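Local coordinates for protein BlEst2 (Bacillus licheniformis, PDB 6WPX) that probably hydrolyses ester bonds as a lipase or esterase and is seen here in its propeptide form, in which a C-terminal domain has autoinhibitory effects, at residues 385-393 / 461-469; 312-323 / 351-362. All coordinates share one frame; numbering follows the deposited sequence.

In the fold
Strand 377-386 connects the two contacts. It lies next to strand 313-320 in a five-stranded antiparallel sheet, and contact 2 pairs that strand with 353-360 on its other side. Past Asp386 the chain leaves this sheet, turns into helix 389-397 and meets strand 462-473 of another antiparallel sheet in contact 1. The centres of the two contacts are about 18 Å apart. They touch where Asp386 N lies 2.7 Å from Glu313 O and Asp386 O lies 2.8 Å from Lys312 N, both probable hydrogen bonds. Phe385 CD2 also packs on Ile314 CG2 at 3.6 Å. On the face bearing Thr315 and His317, contact 2 meets helix 218-224.

Contact 1 of 2, residues 385-393 / 461-469; sequences FDSPLNQQI and SPFNRTIIR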
loop_
_atom_site.group_PDB
_atom_site.type_symbol
_atom_site.label_atom_id
_atom_site.label_comp_id
_atom_site.label_asym_id
_atom_site.label_seq_id
_atom_site.Cartn_x
_atom_site.Cartn_y
_atom_site.Cartn_z
ATOM N N PHE A 385 -11.247 -13.788 -3.156
ATOM C CA PHE A 385 -12.519 -14.354 -3.581
ATOM C C PHE A 385 -13.459 -13.286 -4.058
ATOM O O PHE A 385 -13.642 -12.252 -3.390
ATOM C CB PHE A 385 -13.219 -15.085 -2.417
ATOM C CG PHE A 385 -12.428 -16.189 -1.749
ATOM C CD1 PHE A 385 -11.424 -15.890 -0.825
ATOM C CD2 PHE A 385 -12.715 -17.526 -2.009
ATOM C CE1 PHE A 385 -10.691 -16.903 -0.217
ATOM C CE2 PHE A 385 -11.976 -18.551 -1.391
ATOM C CZ PHE A 385 -10.982 -18.226 -0.490
ATOM N N ASP A 386 -14.079 -13.561 -5.204
ATOM C CA ASP A 386 -15.147 -12.720 -5.728
ATOM C C ASP A 386 -16.393 -13.589 -5.397
ATOM O O ASP A 386 -16.702 -14.550 -6.100
ATOM C CB ASP A 386 -14.994 -12.462 -7.236
ATOM C CG ASP A 386 -16.106 -11.582 -7.805
ATOM O OD1 ASP A 386 -17.056 -11.264 -7.056
ATOM O OD2 ASP A 386 -15.992 -11.167 -8.971
ATOM N N SER A 387 -17.018 -13.311 -4.261
ATOM C CA SER A 387 -18.120 -14.143 -3.759
ATOM C C SER A 387 -19.119 -13.320 -2.942
ATOM O O SER A 387 -18.710 -12.413 -2.208
ATOM C CB SER A 387 -17.550 -15.265 -2.886
ATOM O OG SER A 387 -18.516 -16.018 -2.164
ATOM N N PRO A 388 -20.423 -13.663 -2.994
ATOM C CA PRO A 388 -21.408 -12.934 -2.170
ATOM C C PRO A 388 -21.220 -13.179 -0.669
ATOM O O PRO A 388 -21.842 -12.496 0.121
ATOM C CB PRO A 388 -22.757 -13.503 -2.649
ATOM C CG PRO A 388 -22.459 -14.192 -3.953
ATOM C CD PRO A 388 -21.078 -14.717 -3.798
ATOM N N LEU A 389 -20.309 -14.102 -0.312
ATOM C CA LEU A 389 -20.050 -14.474 1.109
ATOM C C LEU A 389 -19.466 -13.293 1.892
ATOM O O LEU A 389 -19.578 -13.300 3.088
ATOM C CB LEU A 389 -19.127 -15.694 1.197
ATOM C CG LEU A 389 -18.601 -15.981 2.598
ATOM C CD1 LEU A 389 -19.680 -16.590 3.459
ATOM C CD2 LEU A 389 -17.357 -16.846 2.563
ATOM N N ASN A 390 -18.880 -12.316 1.197
ATOM C CA ASN A 390 -18.245 -11.126 1.831
ATOM C C ASN A 390 -19.228 -10.415 2.771
ATOM O O ASN A 390 -18.813 -10.025 3.833
ATOM C CB ASN A 390 -17.580 -10.197 0.800
ATOM C CG ASN A 390 -18.545 -9.434 -0.090
ATOM O OD1 ASN A 390 -19.489 -10.007 -0.631
ATOM N ND2 ASN A 390 -18.350 -8.138 -0.209
ATOM N N GLN A 391 -20.479 -10.244 2.344
ATOM C CA GLN A 391 -21.527 -9.544 3.127
ATOM C C GLN A 391 -21.720 -10.270 4.456
ATOM O O GLN A 391 -21.772 -9.615 5.482
ATOM C CB GLN A 391 -22.819 -9.494 2.320
ATOM C CG GLN A 391 -22.935 -8.264 1.430
ATOM C CD GLN A 391 -22.447 -8.528 0.026
ATOM O OE1 GLN A 391 -22.854 -9.490 -0.623
ATOM N NE2 GLN A 391 -21.564 -7.669 -0.454
ATOM N N GLN A 392 -21.743 -11.595 4.404
ATOM C CA GLN A 392 -21.962 -12.438 5.583
ATOM C C GLN A 392 -20.786 -12.384 6.535
ATOM O O GLN A 392 -21.005 -12.380 7.746
ATOM C CB GLN A 392 -22.315 -13.877 5.188
ATOM C CG GLN A 392 -23.578 -13.998 4.305
ATOM C CD GLN A 392 -24.799 -13.237 4.815
ATOM O OE1 GLN A 392 -25.189 -13.324 5.985
ATOM N NE2 GLN A 392 -25.427 -12.469 3.938
ATOM N N ILE A 393 -19.543 -12.331 5.984
ATOM C CA ILE A 393 -18.289 -12.192 6.745
ATOM C C ILE A 393 -18.378 -10.877 7.524
ATOM O O ILE A 393 -18.289 -10.903 8.748
ATOM C CB ILE A 393 -17.000 -12.239 5.849
ATOM C CG1 ILE A 393 -16.925 -13.508 4.960
ATOM C CG2 ILE A 393 -15.708 -12.062 6.686
ATOM C CD1 ILE A 393 -16.702 -14.852 5.675
ATOM N N SER A 461 -21.546 -25.369 2.580
ATOM C CA SER A 461 -20.168 -25.522 2.132
ATOM C C SER A 461 -19.177 -24.820 3.092
ATOM O O SER A 461 -19.443 -23.686 3.503
ATOM C CB SER A 461 -20.009 -25.025 0.698
ATOM O OG SER A 461 -20.346 -23.654 0.586
ATOM N N PRO A 462 -18.052 -25.472 3.477
ATOM C CA PRO A 462 -17.061 -24.787 4.331
ATOM C C PRO A 462 -16.477 -23.529 3.660
ATOM O O PRO A 462 -16.449 -23.421 2.428
ATOM C CB PRO A 462 -15.960 -25.842 4.518
ATOM C CG PRO A 462 -16.604 -27.150 4.178
ATOM C CD PRO A 462 -17.586 -26.824 3.102
ATOM N N PHE A 463 -16.081 -22.579 4.477
ATOM C CA PHE A 463 -15.417 -21.350 3.992
ATOM C C PHE A 463 -14.245 -21.046 4.921
ATOM O O PHE A 463 -14.205 -21.556 6.025
ATOM C CB PHE A 463 -16.366 -20.147 3.966
ATOM C CG PHE A 463 -16.673 -19.535 5.303
ATOM C CD1 PHE A 463 -15.842 -18.586 5.858
ATOM C CD2 PHE A 463 -17.798 -19.903 6.015
ATOM C CE1 PHE A 463 -16.124 -18.026 7.084
ATOM C CE2 PHE A 463 -18.068 -19.349 7.251
ATOM C CZ PHE A 463 -17.230 -18.422 7.789
ATOM N N ASN A 464 -13.360 -20.185 4.442
ATOM C CA ASN A 464 -12.173 -19.707 5.182
ATOM C C ASN A 464 -11.821 -18.286 4.695
ATOM O O ASN A 464 -11.817 -18.079 3.510
ATOM C CB ASN A 464 -11.014 -20.717 5.208
ATOM C CG ASN A 464 -10.599 -21.268 3.860
ATOM O OD1 ASN A 464 -10.095 -22.371 3.762
ATOM N ND2 ASN A 464 -10.786 -20.498 2.815
ATOM N N ARG A 465 -11.573 -17.372 5.622
ATOM C CA ARG A 465 -11.085 -16.009 5.309
ATOM C C ARG A 465 -10.102 -15.603 6.397
ATOM O O ARG A 465 -10.195 -16.114 7.487
ATOM C CB ARG A 465 -12.177 -14.949 5.154
ATOM C CG ARG A 465 -13.149 -15.193 4.018
ATOM C CD ARG A 465 -12.587 -15.086 2.630
ATOM N NE ARG A 465 -13.604 -14.913 1.619
ATOM C CZ ARG A 465 -14.305 -15.883 1.071
ATOM N NH1 ARG A 465 -14.102 -17.136 1.420
ATOM N NH2 ARG A 465 -15.204 -15.599 0.156
ATOM N N THR A 466 -9.238 -14.673 6.064
ATOM C CA THR A 466 -8.225 -14.127 6.955
ATOM C C THR A 466 -8.359 -12.618 6.925
ATOM O O THR A 466 -8.217 -12.004 5.867
ATOM C CB THR A 466 -6.823 -14.542 6.518
ATOM O OG1 THR A 466 -6.799 -15.928 6.184
ATOM C CG2 THR A 466 -5.797 -14.250 7.586
ATOM N N ILE A 467 -8.637 -12.027 8.084
ATOM C CA ILE A 467 -8.786 -10.581 8.223
ATOM C C ILE A 467 -7.539 -10.055 8.875
ATOM O O ILE A 467 -7.103 -10.595 9.884
ATOM C CB ILE A 467 -10.063 -10.224 9.043
ATOM C CG1 ILE A 467 -11.324 -10.812 8.339
ATOM C CG2 ILE A 467 -10.189 -8.679 9.281
ATOM C CD1 ILE A 467 -12.605 -10.673 9.087
ATOM N N ILE A 468 -6.956 -9.002 8.293
ATOM C CA ILE A 468 -5.789 -8.324 8.843
ATOM C C ILE A 468 -6.194 -6.920 9.298
ATOM O O ILE A 468 -6.734 -6.142 8.514
ATOM C CB ILE A 468 -4.602 -8.294 7.844
ATOM C CG1 ILE A 468 -4.059 -9.722 7.635
ATOM C CG2 ILE A 468 -3.488 -7.305 8.324
ATOM C CD1 ILE A 468 -3.128 -9.834 6.538
ATOM N N ARG A 469 -5.924 -6.609 10.565
ATOM C CA ARG A 469 -6.187 -5.297 11.151
ATOM C C ARG A 469 -4.859 -4.663 11.545
ATOM O O ARG A 469 -3.977 -5.331 12.096
ATOM C CB ARG A 469 -7.098 -5.413 12.374
ATOM C CG ARG A 469 -8.494 -5.948 12.057
ATOM C CD ARG A 469 -9.299 -6.141 13.323
ATOM N NE ARG A 469 -9.643 -4.867 13.958
ATOM C CZ ARG A 469 -10.196 -4.754 15.161
ATOM N NH1 ARG A 469 -10.461 -5.835 15.882
ATOM N NH2 ARG A 469 -10.482 -3.557 15.656
#
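Arg465 lays its guanidinium flat on the ring of Phe385. Their planes are only 7° apart, and Arg465 CZ sits 3.6 Å from the ring centroid, a stacked cation-pi pair. The arginine chain bends at its second torsion (chi2 -67°), which helps bring the group over the ring. Leu389 CD2 covers the opposite guanidinium face, 3.5 Å from Arg465 NH2, while Ser387 CB approaches its edge. Polar bonds fix the rotation of the sandwiched group. Arg465 NH1 donates almost straight (173°) to Asn464 O, and NH2 forms a salt bridge with Glu308, which also bonds Ser387 OG. Ser387 OG also accepts from Leu389 N at 3.2 Å, a capping bond at the turn into the helix. Leu389 CD2 also reaches Phe463 CB at 3.7 Å. One turn on, Ile393 CD1 points against Phe463 CE1 at 3.5 Å, and Ile393 CG2 meets Ile467 CD1 at 4.2 Å. A leucine in place of Arg465 would probably leave Glu308 without this charge partner and Phe385 without its flat cover. The arrangement is a buried cation-pi stack at a sheet-to-sheet junction, where a short helix packs on a strand of the second antiparallel sheet.

Contact 2 of 2, residues 312-323 / 351-362; sequences KEITVHWLSNHS and GGFVHSAAIKNP
An antiparallel beta ladder joins strands 313-320 and 353-360 in a five-stranded sheet. Hydrogen-bonded pairs run from Ile314 with Ile359 to Ser320 with Phe353. Between them lie non-hydrogen-bonded pairs such as His317 with Ser356. On the other side of strand 313-320, toward strand 377-386, Lys312 and Glu313 both face Asp386 in a classic beta bulge.

On the face with Ile314 and Val316, Ile359 CD1 lies 3.9 Å from Val316 CG2. Ile314 CG1 meets Pro362 CG at 3.8 Å, just beyond the end of strand 353-360. Strands 326-330 and 365-372 pack on this face, and the Trp318 ring stacks on Phe379.

The other face is partly polar. His317 CG stands anti to the carbonyl carbon (chi1 -46°), which brings the ring edge to Ser356. His317 ND1 and Ser356 OG share a hydrogen bond of 2.8 Å. His317 NE2 bonds Thr315 OG1 at 2.7 Å, so both ring nitrogens are held and the ring is fixed in rotation. Thr315 OG1 also bonds Thr384, and Phe219 of helix 218-224 meets the His317 ring edge-to-face. Leu319 and Val354 run alongside each other, with Leu319 CG 3.7 Å from Val354 CG2.

Past Ser320 the chain makes an ST turn, with Ser320 OG accepting from His322 N, and Ser320 OG also hydrogen-bonds Glu377. Just after it, Ser323 CB lies over one face of the Phe353 ring, a CH-pi contact 3.8 Å from the ring centroid. A water links the neighbouring groups: it donates to His322 O at 2.7 Å and bonds His355 NE2 at 2.8 Å.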
loop_
_atom_site.group_PDB
_atom_site.type_symbol
_atom_site.label_atom_id
_atom_site.label_comp_id
_atom_site.label_asym_id
_atom_site.label_seq_id
_atom_site.Cartn_x
_atom_site.Cartn_y
_atom_site.Cartn_z
ATOM N N LYS A 312 -17.583 -16.559 -7.796
ATOM C CA LYS A 312 -17.491 -16.097 -9.176
ATOM C C LYS A 312 -16.062 -16.227 -9.696
ATOM O O LYS A 312 -15.850 -16.552 -10.868
ATOM C CB LYS A 312 -17.988 -14.648 -9.272
ATOM C CG LYS A 312 -18.298 -14.168 -10.690
ATOM C CD LYS A 312 -19.548 -14.820 -11.291
ATOM C CE LYS A 312 -19.953 -14.157 -12.583
ATOM N NZ LYS A 312 -20.634 -12.856 -12.347
ATOM N N GLU A 313 -15.082 -15.994 -8.807
ATOM C CA GLU A 313 -13.671 -16.032 -9.140
ATOM C C GLU A 313 -12.822 -16.107 -7.901
ATOM O O GLU A 313 -13.144 -15.520 -6.873
ATOM C CB GLU A 313 -13.269 -14.751 -9.912
ATOM C CG GLU A 313 -11.892 -14.823 -10.558
ATOM C CD GLU A 313 -11.427 -13.604 -11.331
ATOM O OE1 GLU A 313 -11.778 -12.469 -10.942
ATOM O OE2 GLU A 313 -10.661 -13.785 -12.302
ATOM N N ILE A 314 -11.688 -16.776 -8.034
ATOM C CA ILE A 314 -10.628 -16.778 -7.050
ATOM C C ILE A 314 -9.374 -16.330 -7.793
ATOM O O ILE A 314 -9.201 -16.660 -8.963
ATOM C CB ILE A 314 -10.406 -18.126 -6.272
ATOM C CG1 ILE A 314 -10.164 -19.328 -7.217
ATOM C CG2 ILE A 314 -11.547 -18.410 -5.268
ATOM C CD1 ILE A 314 -9.583 -20.599 -6.548
ATOM N N THR A 315 -8.520 -15.567 -7.113
ATOM C CA THR A 315 -7.176 -15.249 -7.594
ATOM C C THR A 315 -6.318 -15.955 -6.565
ATOM O O THR A 315 -6.670 -15.974 -5.379
ATOM C CB THR A 315 -6.897 -13.770 -7.860
ATOM O OG1 THR A 315 -6.675 -13.064 -6.636
ATOM C CG2 THR A 315 -7.981 -13.086 -8.736
ATOM N N VAL A 316 -5.275 -16.628 -7.029
ATOM C CA VAL A 316 -4.430 -17.495 -6.206
ATOM C C VAL A 316 -2.997 -17.049 -6.401
ATOM O O VAL A 316 -2.519 -16.972 -7.527
ATOM C CB VAL A 316 -4.650 -18.990 -6.591
ATOM C CG1 VAL A 316 -3.870 -19.933 -5.678
ATOM C CG2 VAL A 316 -6.128 -19.358 -6.588
ATOM N N HIS A 317 -2.339 -16.698 -5.304
ATOM C CA HIS A 317 -0.994 -16.156 -5.346
ATOM C C HIS A 317 -0.055 -16.863 -4.413
ATOM O O HIS A 317 -0.360 -17.004 -3.230
ATOM C CB HIS A 317 -1.016 -14.652 -4.986
ATOM C CG HIS A 317 -2.082 -13.911 -5.703
ATOM N ND1 HIS A 317 -1.855 -13.355 -6.947
ATOM C CD2 HIS A 317 -3.371 -13.708 -5.360
ATOM C CE1 HIS A 317 -3.012 -12.845 -7.327
ATOM N NE2 HIS A 317 -3.949 -13.026 -6.404
ATOM N N TRP A 318 1.115 -17.242 -4.929
ATOM C CA TRP A 318 2.164 -17.807 -4.091
ATOM C C TRP A 318 3.341 -16.829 -4.183
ATOM O O TRP A 318 4.031 -16.779 -5.198
ATOM C CB TRP A 318 2.553 -19.227 -4.529
ATOM C CG TRP A 318 3.539 -19.891 -3.605
ATOM C CD1 TRP A 318 4.900 -19.775 -3.634
ATOM C CD2 TRP A 318 3.232 -20.773 -2.512
ATOM N NE1 TRP A 318 5.462 -20.542 -2.635
ATOM C CE2 TRP A 318 4.458 -21.149 -1.918
ATOM C CE3 TRP A 318 2.028 -21.246 -1.945
ATOM C CZ2 TRP A 318 4.524 -22.031 -0.831
ATOM C CZ3 TRP A 318 2.095 -22.088 -0.838
ATOM C CH2 TRP A 318 3.332 -22.498 -0.314
ATOM N N LEU A 319 3.525 -16.010 -3.147
ATOM C CA LEU A 319 4.644 -15.051 -3.092
ATOM C C LEU A 319 5.817 -15.760 -2.500
ATOM O O LEU A 319 5.655 -16.491 -1.530
ATOM C CB LEU A 319 4.311 -13.816 -2.243
ATOM C CG LEU A 319 3.299 -12.818 -2.824
ATOM C CD1 LEU A 319 1.854 -13.296 -2.596
ATOM C CD2 LEU A 319 3.513 -11.460 -2.212
ATOM N N SER A 320 6.996 -15.584 -3.107
ATOM C CA SER A 320 8.228 -16.248 -2.681
ATOM C C SER A 320 9.432 -15.317 -2.870
ATOM O O SER A 320 9.338 -14.330 -3.592
ATOM C CB SER A 320 8.442 -17.514 -3.509
ATOM O OG SER A 320 9.641 -18.191 -3.142
ATOM N N ASN A 321 10.557 -15.644 -2.238
ATOM C CA ASN A 321 11.784 -14.880 -2.414
ATOM C C ASN A 321 12.504 -15.346 -3.690
ATOM O O ASN A 321 13.467 -14.708 -4.117
ATOM C CB ASN A 321 12.689 -14.981 -1.181
ATOM C CG ASN A 321 13.029 -16.382 -0.795
ATOM O OD1 ASN A 321 12.160 -17.179 -0.449
ATOM N ND2 ASN A 321 14.318 -16.674 -0.750
ATOM N N HIS A 322 12.031 -16.421 -4.327
ATOM C CA HIS A 322 12.655 -16.834 -5.579
ATOM C C HIS A 322 11.592 -17.255 -6.596
ATOM O O HIS A 322 10.424 -17.469 -6.257
ATOM C CB HIS A 322 13.809 -17.847 -5.402
ATOM C CG HIS A 322 13.431 -19.169 -4.835
ATOM N ND1 HIS A 322 12.803 -20.130 -5.609
ATOM C CD2 HIS A 322 13.711 -19.699 -3.623
ATOM C CE1 HIS A 322 12.669 -21.188 -4.826
ATOM N NE2 HIS A 322 13.197 -20.977 -3.626
ATOM N N SER A 323 12.007 -17.311 -7.855
ATOM C CA SER A 323 11.157 -17.532 -9.018
ATOM C C SER A 323 11.185 -18.944 -9.581
ATOM O O SER A 323 10.419 -19.241 -10.501
ATOM C CB SER A 323 11.597 -16.568 -10.113
ATOM O OG SER A 323 12.965 -16.775 -10.416
ATOM N N GLY A 351 11.550 -6.948 -4.484
ATOM C CA GLY A 351 12.601 -7.934 -4.259
ATOM C C GLY A 351 12.159 -9.383 -4.287
ATOM O O GLY A 351 12.997 -10.276 -4.282
ATOM N N GLY A 352 10.854 -9.622 -4.303
ATOM C CA GLY A 352 10.304 -10.970 -4.329
ATOM C C GLY A 352 9.645 -11.318 -5.645
ATOM O O GLY A 352 9.746 -10.569 -6.627
ATOM N N PHE A 353 8.974 -12.466 -5.658
ATOM C CA PHE A 353 8.286 -13.004 -6.822
ATOM C C PHE A 353 6.921 -13.484 -6.422
ATOM O O PHE A 353 6.692 -13.812 -5.260
ATOM C CB PHE A 353 9.100 -14.157 -7.461
ATOM C CG PHE A 353 10.449 -13.679 -7.947
ATOM C CD1 PHE A 353 11.552 -13.686 -7.102
ATOM C CD2 PHE A 353 10.596 -13.133 -9.217
ATOM C CE1 PHE A 353 12.794 -13.204 -7.538
ATOM C CE2 PHE A 353 11.841 -12.653 -9.651
ATOM C CZ PHE A 353 12.933 -12.710 -8.816
ATOM N N VAL A 354 6.033 -13.534 -7.389
ATOM C CA VAL A 354 4.675 -14.007 -7.185
ATOM C C VAL A 354 4.242 -14.840 -8.370
ATOM O O VAL A 354 4.416 -14.440 -9.518
ATOM C CB VAL A 354 3.647 -12.884 -6.785
ATOM C CG1 VAL A 354 3.432 -11.839 -7.896
ATOM C CG2 VAL A 354 2.317 -13.471 -6.312
ATOM N N HIS A 355 3.725 -16.021 -8.073
ATOM C CA HIS A 355 3.114 -16.907 -9.049
ATOM C C HIS A 355 1.629 -16.671 -8.879
ATOM O O HIS A 355 1.109 -16.820 -7.761
ATOM C CB HIS A 355 3.427 -18.373 -8.750
ATOM C CG HIS A 355 4.880 -18.689 -8.662
ATOM N ND1 HIS A 355 5.542 -19.301 -9.706
ATOM C CD2 HIS A 355 5.743 -18.508 -7.638
ATOM C CE1 HIS A 355 6.786 -19.479 -9.289
ATOM N NE2 HIS A 355 6.960 -19.003 -8.055
ATOM N N SER A 356 0.944 -16.276 -9.953
ATOM C CA SER A 356 -0.479 -16.002 -9.853
ATOM C C SER A 356 -1.317 -16.760 -10.837
ATOM O O SER A 356 -0.859 -17.140 -11.920
ATOM C CB SER A 356 -0.770 -14.516 -10.010
ATOM O OG SER A 356 -0.080 -13.770 -9.027
ATOM N N ALA A 357 -2.584 -16.950 -10.451
ATOM C CA ALA A 357 -3.594 -17.588 -11.287
ATOM C C ALA A 357 -4.944 -16.984 -10.936
ATOM O O ALA A 357 -5.137 -16.474 -9.831
ATOM C CB ALA A 357 -3.620 -19.102 -11.066
ATOM N N ALA A 358 -5.851 -17.004 -11.899
ATOM C CA ALA A 358 -7.216 -16.538 -11.737
ATOM C C ALA A 358 -8.109 -17.639 -12.297
ATOM O O ALA A 358 -7.912 -18.092 -13.436
ATOM C CB ALA A 358 -7.431 -15.221 -12.471
ATOM N N ILE A 359 -9.026 -18.141 -11.454
ATOM C CA ILE A 359 -9.937 -19.228 -11.809
ATOM C C ILE A 359 -11.363 -18.717 -11.761
ATOM O O ILE A 359 -11.850 -18.321 -10.695
ATOM C CB ILE A 359 -9.743 -20.508 -10.934
ATOM C CG1 ILE A 359 -8.342 -21.125 -11.089
ATOM C CG2 ILE A 359 -10.818 -21.563 -11.208
ATOM C CD1 ILE A 359 -7.364 -20.691 -10.014
ATOM N N LYS A 360 -12.037 -18.750 -12.921
ATOM C CA LYS A 360 -13.437 -18.342 -13.040
ATOM C C LYS A 360 -14.288 -19.488 -12.527
ATOM O O LYS A 360 -13.947 -20.658 -12.758
ATOM C CB LYS A 360 -13.788 -18.038 -14.507
ATOM C CG LYS A 360 -12.972 -16.903 -15.143
ATOM C CD LYS A 360 -12.812 -17.101 -16.678
ATOM C CE LYS A 360 -13.607 -16.128 -17.524
ATOM N NZ LYS A 360 -13.521 -16.445 -18.981
ATOM N N ASN A 361 -15.391 -19.160 -11.828
ATOM C CA ASN A 361 -16.355 -20.120 -11.281
ATOM C C ASN A 361 -15.687 -21.372 -10.705
ATOM O O ASN A 361 -15.911 -22.485 -11.206
ATOM C CB ASN A 361 -17.417 -20.511 -12.328
ATOM C CG ASN A 361 -18.122 -19.341 -12.947
ATOM O OD1 ASN A 361 -17.929 -19.048 -14.116
ATOM N ND2 ASN A 361 -18.843 -18.577 -12.146
ATOM N N PRO A 362 -14.825 -21.215 -9.677
ATOM C CA PRO A 362 -14.139 -22.395 -9.130
ATOM C C PRO A 362 -15.101 -23.369 -8.467
ATOM O O PRO A 362 -16.061 -22.935 -7.835
ATOM C CB PRO A 362 -13.163 -21.792 -8.125
ATOM C CG PRO A 362 -13.784 -20.519 -7.703
ATOM C CD PRO A 362 -14.438 -19.987 -8.943
HETATM O O HOH W 1 9.162 -19.784 -6.530
#